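Local coordinates for peptide amidase (Stenotrophomonas maltophilia, PDB 1M22), which probably hydrolyses the carboxamide groups of peptide amides as a serine-dependent enzyme of the amidase signature family, at residues R153-R157 / R487-F492; I158-C163 / A421-R425; G273-L279 / Q409-A415. One frame throughout, in Å; residues are numbered along the deposited sequence.

Contact 1 (R153-R157 / R487-F492); sequences RNPYR and RRPPHF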
loop_
_atom_site.group_PDB
_atom_site.type_symbol
_atom_site.label_atom_id
_atom_site.label_comp_id
_atom_site.label_asym_id
_atom_site.label_seq_id
_atom_site.Cartn_x
_atom_site.Cartn_y
_atom_site.Cartn_z
ATOM N N ARG A 153 5.570 10.846 10.368
ATOM C CA ARG A 153 7.012 10.678 10.507
ATOM C C ARG A 153 7.477 9.231 10.478
ATOM O O ARG A 153 6.770 8.333 10.932
ATOM C CB ARG A 153 7.481 11.332 11.811
ATOM C CG ARG A 153 7.215 12.827 11.846
ATOM C CD ARG A 153 7.542 13.449 13.189
ATOM N NE ARG A 153 7.322 14.894 13.160
ATOM C CZ ARG A 153 8.119 15.764 12.545
ATOM N NH1 ARG A 153 9.202 15.345 11.903
ATOM N NH2 ARG A 153 7.830 17.058 12.567
ATOM N N ASN A 154 8.678 9.015 9.947
ATOM C CA ASN A 154 9.258 7.677 9.885
ATOM C C ASN A 154 9.647 7.292 11.314
ATOM O O ASN A 154 10.412 8.003 11.969
ATOM C CB ASN A 154 10.494 7.691 8.992
ATOM C CG ASN A 154 11.004 6.306 8.687
ATOM O OD1 ASN A 154 11.202 5.491 9.593
ATOM N ND2 ASN A 154 11.227 6.027 7.404
ATOM N N PRO A 155 9.137 6.160 11.816
ATOM C CA PRO A 155 9.468 5.748 13.184
ATOM C C PRO A 155 10.919 5.355 13.434
ATOM O O PRO A 155 11.361 5.309 14.587
ATOM C CB PRO A 155 8.491 4.605 13.444
ATOM C CG PRO A 155 8.347 3.978 12.089
ATOM C CD PRO A 155 8.254 5.175 11.161
ATOM N N TYR A 156 11.664 5.072 12.371
ATOM C CA TYR A 156 13.064 4.690 12.524
ATOM C C TYR A 156 13.952 5.902 12.790
ATOM O O TYR A 156 15.045 5.772 13.333
ATOM C CB TYR A 156 13.553 3.917 11.291
ATOM C CG TYR A 156 12.939 2.537 11.197
ATOM C CD1 TYR A 156 11.663 2.353 10.665
ATOM C CD2 TYR A 156 13.602 1.426 11.721
ATOM C CE1 TYR A 156 11.060 1.095 10.664
ATOM C CE2 TYR A 156 13.007 0.166 11.726
ATOM C CZ TYR A 156 11.736 0.011 11.197
ATOM O OH TYR A 156 11.135 -1.232 11.217
ATOM N N ARG A 157 13.463 7.076 12.407
ATOM C CA ARG A 157 14.166 8.344 12.613
ATOM C C ARG A 157 13.093 9.381 12.310
ATOM O O ARG A 157 12.832 9.690 11.150
ATOM C CB ARG A 157 15.339 8.455 11.649
ATOM C CG ARG A 157 16.285 9.593 11.930
ATOM C CD ARG A 157 17.504 9.381 11.049
ATOM N NE ARG A 157 18.562 8.825 11.830
ATOM C CZ ARG A 157 19.236 7.681 11.814
ATOM N NH1 ARG A 157 19.085 6.661 10.979
ATOM N NH2 ARG A 157 20.141 7.611 12.765
ATOM N N ARG A 487 13.611 -7.919 8.912
ATOM C CA ARG A 487 12.948 -6.806 9.573
ATOM C C ARG A 487 13.396 -6.626 11.014
ATOM O O ARG A 487 13.572 -7.591 11.756
ATOM C CB ARG A 487 11.429 -6.960 9.557
ATOM C CG ARG A 487 10.743 -5.887 10.403
ATOM C CD ARG A 487 9.230 -5.963 10.383
ATOM N NE ARG A 487 8.689 -5.311 11.574
ATOM C CZ ARG A 487 8.593 -3.995 11.739
ATOM N NH1 ARG A 487 8.980 -3.161 10.779
ATOM N NH2 ARG A 487 8.157 -3.509 12.893
ATOM N N ARG A 488 13.581 -5.368 11.388
ATOM C CA ARG A 488 13.960 -4.992 12.740
ATOM C C ARG A 488 13.008 -3.856 13.090
ATOM O O ARG A 488 12.853 -2.914 12.311
ATOM C CB ARG A 488 15.411 -4.507 12.777
ATOM C CG ARG A 488 16.435 -5.612 12.570
ATOM C CD ARG A 488 16.430 -6.585 13.742
ATOM N NE ARG A 488 17.355 -7.700 13.551
ATOM C CZ ARG A 488 17.134 -8.730 12.739
ATOM N NH1 ARG A 488 16.013 -8.798 12.036
ATOM N NH2 ARG A 488 18.035 -9.698 12.633
ATOM N N PRO A 489 12.335 -3.938 14.248
ATOM C CA PRO A 489 11.409 -2.868 14.624
ATOM C C PRO A 489 12.135 -1.563 14.912
ATOM O O PRO A 489 13.331 -1.554 15.209
ATOM C CB PRO A 489 10.721 -3.428 15.863
ATOM C CG PRO A 489 11.805 -4.256 16.491
ATOM C CD PRO A 489 12.404 -4.970 15.299
ATOM N N PRO A 490 11.421 -0.435 14.803
ATOM C CA PRO A 490 12.035 0.867 15.068
ATOM C C PRO A 490 12.264 1.037 16.564
ATOM O O PRO A 490 11.539 0.470 17.377
ATOM C CB PRO A 490 11.006 1.848 14.519
ATOM C CG PRO A 490 9.709 1.144 14.776
ATOM C CD PRO A 490 10.023 -0.276 14.358
ATOM N N HIS A 491 13.283 1.808 16.919
ATOM C CA HIS A 491 13.587 2.046 18.322
ATOM C C HIS A 491 13.164 3.460 18.701
ATOM O O HIS A 491 13.609 4.432 18.089
ATOM C CB HIS A 491 15.085 1.866 18.580
ATOM C CG HIS A 491 15.478 2.046 20.014
ATOM N ND1 HIS A 491 15.311 3.238 20.687
ATOM C CD2 HIS A 491 16.025 1.185 20.904
ATOM C CE1 HIS A 491 15.739 3.102 21.930
ATOM N NE2 HIS A 491 16.177 1.867 22.087
ATOM N N PHE A 492 12.296 3.571 19.700
ATOM C CA PHE A 492 11.832 4.877 20.156
ATOM C C PHE A 492 12.636 5.322 21.374
ATOM O O PHE A 492 13.056 4.491 22.181
ATOM C CB PHE A 492 10.341 4.826 20.505
ATOM C CG PHE A 492 9.463 4.421 19.354
ATOM C CD1 PHE A 492 9.019 3.109 19.225
ATOM C CD2 PHE A 492 9.094 5.350 18.389
ATOM C CE1 PHE A 492 8.221 2.728 18.147
ATOM C CE2 PHE A 492 8.298 4.980 17.308
ATOM C CZ PHE A 492 7.860 3.667 17.188
HETATM O O HOH W 1 12.295 6.706 16.809
HETATM O O HOH W 2 15.131 3.075 14.862
#
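The ring of Tyr156 carries Pro490 almost exactly over its centre: Pro490 CB lies 3.6 Å from the ring centroid and only 3° off the normal, a CH-pi contact. Proline suits the place because its rigid ring offers weakly polarised C-H groups to the aromatic face. At the far end of the ring Tyr156 OH donates to Arg488 O at 2.6 Å, with the acceptor near the ring plane, so one residue is gripped both over a face and at an edge. With CG anti to its own carbonyl carbon, chi1 -70° points the phenol across Pro490 toward the Arg488 carbonyl. Tyr156 belongs to a type I turn from Asn154 to Arg157. Pro155 fits the second position with its fixed phi, and Asn154 OD1 accepts from Tyr156 N (2.8 Å) to form an Asx turn. The turn, in the loop after strand 150-151, meets the C-terminal tail that follows helix 470-484. Pro155 CB touches Pro490 CB at 3.9 Å and reaches the Phe492 ring through CE2, also at 3.9 Å. Two waters bridge the backbones: one donates to Pro155 O and His491 O, the other donates to Tyr156 O and accepts from His491 N. Beside the phenol, the extended Arg487 chain carries its guanidinium to a salt bridge with Glu10 and to the carbonyls of Gly198 and Ala174; the guanidinium plane stands nearly perpendicular to the Tyr156 ring.

Contact 2 (I158-C163 / A421-R425); sequences ISHSPC and AWPIR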
loop_
_atom_site.group_PDB
_atom_site.type_symbol
_atom_site.label_atom_id
_atom_site.label_comp_id
_atom_site.label_asym_id
_atom_site.label_seq_id
_atom_site.Cartn_x
_atom_site.Cartn_y
_atom_site.Cartn_z
ATOM N N ILE A 158 12.476 9.918 13.360
ATOM C CA ILE A 158 11.354 10.841 13.200
ATOM C C ILE A 158 11.568 12.133 12.426
ATOM O O ILE A 158 10.606 12.816 12.084
ATOM C CB ILE A 158 10.692 11.147 14.572
ATOM C CG1 ILE A 158 11.695 11.789 15.531
ATOM C CG2 ILE A 158 10.141 9.860 15.166
ATOM C CD1 ILE A 158 11.940 13.262 15.280
ATOM N N SER A 159 12.821 12.456 12.137
ATOM C CA SER A 159 13.136 13.644 11.356
ATOM C C SER A 159 13.057 13.298 9.868
ATOM O O SER A 159 13.055 14.183 9.011
ATOM C CB SER A 159 14.555 14.100 11.665
ATOM O OG SER A 159 15.461 13.034 11.429
ATOM N N HIS A 160 12.990 12.002 9.571
ATOM C CA HIS A 160 12.969 11.546 8.192
ATOM C C HIS A 160 11.618 11.134 7.636
ATOM O O HIS A 160 10.668 10.865 8.369
ATOM C CB HIS A 160 14.013 10.440 8.004
ATOM C CG HIS A 160 15.421 10.935 8.141
ATOM N ND1 HIS A 160 16.448 10.528 7.317
ATOM C CD2 HIS A 160 15.961 11.840 8.992
ATOM C CE1 HIS A 160 17.557 11.163 7.653
ATOM N NE2 HIS A 160 17.287 11.965 8.667
ATOM N N SER A 161 11.560 11.087 6.312
ATOM C CA SER A 161 10.337 10.796 5.592
ATOM C C SER A 161 9.793 9.383 5.640
ATOM O O SER A 161 10.547 8.410 5.631
ATOM C CB SER A 161 10.517 11.189 4.127
ATOM O OG SER A 161 9.306 11.033 3.411
ATOM N N PRO A 162 8.460 9.257 5.710
ATOM C CA PRO A 162 7.828 7.937 5.736
ATOM C C PRO A 162 7.480 7.564 4.291
ATOM O O PRO A 162 6.946 6.488 4.034
ATOM C CB PRO A 162 6.572 8.181 6.555
ATOM C CG PRO A 162 6.174 9.560 6.113
ATOM C CD PRO A 162 7.502 10.301 6.126
ATOM N N CYS A 163 7.807 8.457 3.360
ATOM C CA CYS A 163 7.477 8.291 1.942
ATOM C C CYS A 163 5.942 8.328 1.821
ATOM O O CYS A 163 5.273 8.813 2.732
ATOM C CB CYS A 163 8.051 6.984 1.377
ATOM S SG CYS A 163 8.106 6.912 -0.443
ATOM N N ALA A 421 15.100 6.486 3.649
ATOM C CA ALA A 421 14.380 7.695 4.016
ATOM C C ALA A 421 15.305 8.909 4.025
ATOM O O ALA A 421 16.481 8.811 4.378
ATOM C CB ALA A 421 13.736 7.518 5.384
ATOM N N TRP A 422 14.746 10.050 3.646
ATOM C CA TRP A 422 15.473 11.312 3.584
ATOM C C TRP A 422 14.871 12.300 4.581
ATOM O O TRP A 422 13.743 12.121 5.039
ATOM C CB TRP A 422 15.355 11.882 2.170
ATOM C CG TRP A 422 13.925 12.029 1.734
ATOM C CD1 TRP A 422 13.134 13.134 1.869
ATOM C CD2 TRP A 422 13.097 11.012 1.151
ATOM N NE1 TRP A 422 11.864 12.869 1.409
ATOM C CE2 TRP A 422 11.815 11.574 0.962
ATOM C CE3 TRP A 422 13.316 9.680 0.772
ATOM C CZ2 TRP A 422 10.752 10.850 0.412
ATOM C CZ3 TRP A 422 12.257 8.958 0.225
ATOM C CH2 TRP A 422 10.991 9.547 0.050
ATOM N N PRO A 423 15.623 13.353 4.941
ATOM C CA PRO A 423 15.109 14.349 5.886
ATOM C C PRO A 423 13.827 14.958 5.320
ATOM O O PRO A 423 13.783 15.336 4.149
ATOM C CB PRO A 423 16.242 15.372 5.958
ATOM C CG PRO A 423 17.459 14.546 5.715
ATOM C CD PRO A 423 17.027 13.633 4.591
ATOM N N ILE A 424 12.789 15.050 6.143
ATOM C CA ILE A 424 11.520 15.615 5.699
ATOM C C ILE A 424 11.684 17.042 5.185
ATOM O O ILE A 424 11.153 17.390 4.132
ATOM C CB ILE A 424 10.473 15.610 6.837
ATOM C CG1 ILE A 424 10.124 14.166 7.212
ATOM C CG2 ILE A 424 9.219 16.367 6.401
ATOM C CD1 ILE A 424 9.232 14.048 8.430
ATOM N N ARG A 425 12.422 17.861 5.929
ATOM C CA ARG A 425 12.644 19.253 5.549
ATOM C C ARG A 425 13.631 19.411 4.395
ATOM O O ARG A 425 14.281 20.448 4.264
ATOM C CB ARG A 425 13.134 20.056 6.759
ATOM C CG ARG A 425 12.081 20.265 7.838
ATOM C CD ARG A 425 12.673 20.946 9.066
ATOM N NE ARG A 425 11.668 21.199 10.096
ATOM C CZ ARG A 425 10.704 22.108 9.996
ATOM N NH1 ARG A 425 10.606 22.860 8.908
ATOM N NH2 ARG A 425 9.834 22.267 10.986
HETATM O O HOH W 3 12.977 16.905 9.114
#
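Two backbone hydrogen bonds carry the polar load, Ser161 N to Trp422 O at 2.7 Å and Ile424 N to Ser159 O at 3.0 Å, the latter almost straight (177° at the hydrogen). They flank His160 and Pro423, which form a single beta bridge between two loops otherwise without regular structure. Pro423 has no N-H to give; the bonds instead use the carbonyl of Trp422 before it and the N-H of Ile424 after it. A weaker bond runs from His160 ND1 to Ala421 O, 3.4 Å long, with the acceptor at the ring edge. Ser159 O also receives a water that is weakly bound by Arg425 N. Pro423 lies over one face of the imidazole, its CG 4.2 Å from the ring centroid in a CH-pi contact. Ser161 serves twice: OG, anti to the backbone N (chi1 -175°), accepts from Cys163 N in an ST turn, while CB packs 3.6 Å from the centroid of the Trp422 five-membered ring. Serine is small enough for its CB to come close over the indole face. At the other end of that indole, Cys163 SG approaches the six-membered ring at its edge, 3.9 Å from CH2. Ile424 lays CG1 on the His160 carbonyl carbon. Cys163 also touches Cys192, its disulfide partner in another structure of this protein, although the bond is absent here. Because main-chain atoms supply the strong bonds, in this contact the loop that leads to active-site Ser165 is held chiefly through its backbone, while aromatic faces and edges fill in the packing.

Contact 3 (G273-L279 / Q409-A415); sequences GKRIGLL and QLDALVA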
loop_
_atom_site.group_PDB
_atom_site.type_symbol
_atom_site.label_atom_id
_atom_site.label_comp_id
_atom_site.label_asym_id
_atom_site.label_seq_id
_atom_site.Cartn_x
_atom_site.Cartn_y
_atom_site.Cartn_z
ATOM N N GLY A 273 13.484 -24.301 -7.647
ATOM C CA GLY A 273 13.174 -24.412 -9.060
ATOM C C GLY A 273 12.760 -23.121 -9.740
ATOM O O GLY A 273 12.545 -23.099 -10.952
ATOM N N LYS A 274 12.648 -22.040 -8.975
ATOM C CA LYS A 274 12.248 -20.762 -9.546
ATOM C C LYS A 274 13.403 -20.091 -10.275
ATOM O O LYS A 274 14.569 -20.380 -10.016
ATOM C CB LYS A 274 11.736 -19.819 -8.454
ATOM C CG LYS A 274 10.474 -20.276 -7.740
ATOM C CD LYS A 274 9.293 -20.386 -8.694
ATOM C CE LYS A 274 7.974 -20.444 -7.933
ATOM N NZ LYS A 274 7.939 -21.536 -6.921
ATOM N N ARG A 275 13.060 -19.195 -11.193
ATOM C CA ARG A 275 14.047 -18.451 -11.958
ATOM C C ARG A 275 13.739 -16.975 -11.754
ATOM O O ARG A 275 12.618 -16.521 -11.990
ATOM C CB ARG A 275 13.973 -18.839 -13.437
ATOM C CG ARG A 275 14.381 -20.290 -13.701
ATOM C CD ARG A 275 14.220 -20.661 -15.170
ATOM N NE ARG A 275 14.993 -19.773 -16.030
ATOM C CZ ARG A 275 16.313 -19.820 -16.172
ATOM N NH1 ARG A 275 17.024 -20.727 -15.513
ATOM N NH2 ARG A 275 16.923 -18.942 -16.954
ATOM N N ILE A 276 14.745 -16.231 -11.306
ATOM C CA ILE A 276 14.586 -14.817 -11.006
ATOM C C ILE A 276 15.562 -13.929 -11.762
ATOM O O ILE A 276 16.735 -14.264 -11.916
ATOM C CB ILE A 276 14.786 -14.574 -9.492
ATOM C CG1 ILE A 276 13.710 -15.311 -8.702
ATOM C CG2 ILE A 276 14.774 -13.083 -9.182
ATOM C CD1 ILE A 276 13.904 -15.243 -7.197
ATOM N N GLY A 277 15.062 -12.788 -12.225
ATOM C CA GLY A 277 15.906 -11.839 -12.918
ATOM C C GLY A 277 16.201 -10.655 -12.011
ATOM O O GLY A 277 15.279 -9.975 -11.551
ATOM N N LEU A 278 17.479 -10.419 -11.729
ATOM C CA LEU A 278 17.887 -9.292 -10.889
ATOM C C LEU A 278 18.056 -8.091 -11.811
ATOM O O LEU A 278 18.971 -8.058 -12.636
ATOM C CB LEU A 278 19.206 -9.602 -10.179
ATOM C CG LEU A 278 19.811 -8.470 -9.339
ATOM C CD1 LEU A 278 18.829 -8.020 -8.264
ATOM C CD2 LEU A 278 21.108 -8.956 -8.715
ATOM N N LEU A 279 17.175 -7.107 -11.669
ATOM C CA LEU A 279 17.197 -5.927 -12.522
ATOM C C LEU A 279 18.429 -5.049 -12.369
ATOM O O LEU A 279 18.776 -4.615 -11.271
ATOM C CB LEU A 279 15.927 -5.101 -12.296
ATOM C CG LEU A 279 14.630 -5.829 -12.667
ATOM C CD1 LEU A 279 13.436 -4.954 -12.336
ATOM C CD2 LEU A 279 14.638 -6.183 -14.147
ATOM N N GLN A 409 12.954 -16.951 -19.381
ATOM C CA GLN A 409 11.956 -17.827 -18.772
ATOM C C GLN A 409 11.988 -17.679 -17.256
ATOM O O GLN A 409 12.240 -18.635 -16.517
ATOM C CB GLN A 409 12.181 -19.292 -19.163
ATOM C CG GLN A 409 10.931 -20.135 -18.922
ATOM C CD GLN A 409 11.066 -21.570 -19.380
ATOM O OE1 GLN A 409 11.467 -21.839 -20.511
ATOM N NE2 GLN A 409 10.711 -22.503 -18.505
ATOM N N LEU A 410 11.709 -16.459 -16.810
ATOM C CA LEU A 410 11.717 -16.114 -15.396
ATOM C C LEU A 410 10.334 -16.131 -14.757
ATOM O O LEU A 410 9.312 -15.965 -15.427
ATOM C CB LEU A 410 12.325 -14.722 -15.217
ATOM C CG LEU A 410 13.693 -14.508 -15.868
ATOM C CD1 LEU A 410 14.061 -13.038 -15.795
ATOM C CD2 LEU A 410 14.740 -15.368 -15.175
ATOM N N ASP A 411 10.324 -16.318 -13.441
ATOM C CA ASP A 411 9.097 -16.334 -12.656
ATOM C C ASP A 411 8.840 -14.968 -12.042
ATOM O O ASP A 411 7.701 -14.615 -11.749
ATOM C CB ASP A 411 9.199 -17.363 -11.535
ATOM C CG ASP A 411 9.270 -18.770 -12.057
ATOM O OD1 ASP A 411 10.365 -19.371 -12.033
ATOM O OD2 ASP A 411 8.220 -19.265 -12.507
ATOM N N ALA A 412 9.909 -14.208 -11.842
ATOM C CA ALA A 412 9.793 -12.885 -11.255
ATOM C C ALA A 412 11.045 -12.065 -11.495
ATOM O O ALA A 412 12.101 -12.589 -11.868
ATOM C CB ALA A 412 9.536 -12.998 -9.754
ATOM N N LEU A 413 10.902 -10.762 -11.287
ATOM C CA LEU A 413 12.001 -9.822 -11.410
ATOM C C LEU A 413 12.176 -9.257 -10.008
ATOM O O LEU A 413 11.192 -9.033 -9.301
ATOM C CB LEU A 413 11.638 -8.693 -12.377
ATOM C CG LEU A 413 11.242 -9.136 -13.786
ATOM C CD1 LEU A 413 10.799 -7.936 -14.607
ATOM C CD2 LEU A 413 12.422 -9.829 -14.447
ATOM N N VAL A 414 13.418 -9.052 -9.592
ATOM C CA VAL A 414 13.674 -8.488 -8.274
ATOM C C VAL A 414 14.680 -7.352 -8.355
ATOM O O VAL A 414 15.461 -7.255 -9.305
ATOM C CB VAL A 414 14.198 -9.545 -7.272
ATOM C CG1 VAL A 414 13.194 -10.675 -7.140
ATOM C CG2 VAL A 414 15.556 -10.061 -7.712
ATOM N N ALA A 415 14.650 -6.489 -7.348
ATOM C CA ALA A 415 15.545 -5.345 -7.287
ATOM C C ALA A 415 15.323 -4.641 -5.966
ATOM O O ALA A 415 14.348 -4.914 -5.267
ATOM C CB ALA A 415 15.227 -4.379 -8.424
#
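The guanidinium of Arg275 meets Gln409 O at its edge, near its plane, in a weak bond from NE (3.0 Å); NH2 goes to His408 O. A bend at chi3 (57°) turns the group to these carbonyls, where the Schellman motif at Gln409 ends helix 383-407. The carboxylate of Asp411 accepts from Arg275 N at 2.8 Å through the anti lone pair of OD1, Lys274 CD packs against its CG, and OD2 makes a salt bridge with Lys472. Asp411 N returns a bond to Arg275 O. From here strands 275-279 and 412-416 run parallel as neighbours in the eleven-stranded mixed sheet, and strand 306-310 borders the former on its other flank. The ladder continues with Gly277 N to Ala412 O, Val414 N to Gly277 O and Leu279 N to Val414 O. Lacking a side chain, Gly277 lets Leu410 CD1 lie 3.6 Å from its CA. Apolar residues fill the face that holds Ile276, Ala412, Leu278 and Val414: Ile276 CG2 presses on Val414 CG2 at 3.5 Å, a tight carbon contact, and Leu278 CD1 reaches the same methyl at 3.9 Å. Helix 470-484 covers Ile276 and Ala412, whereas Leu413 turns to the other face and helix 383-407.

How the contacts relate
Contacts 1 and 2 are neighbours, their centres about 12 Å apart, because residues 153-163 form one continuous loop that meets two distant parts of the chain. They are tied together by Arg153 NH1 to Ile158 O (2.9 Å) and Asn154 ND2 to Ser161 O (3.0 Å), both probable hydrogen bonds. Contact 2 lies nearer the active site: the side chain of Cys163 is about 8 Å from those of Ser165 and the nucleophile Ser189, whereas contact 1 is away from it. Contact 3 stands apart, with its centre about 30 Å from that of contact 1 and about 31 Å from that of contact 2. Along the chain it is nested inside the loop that contact 2 closes, and contact 2 inside that of contact 1.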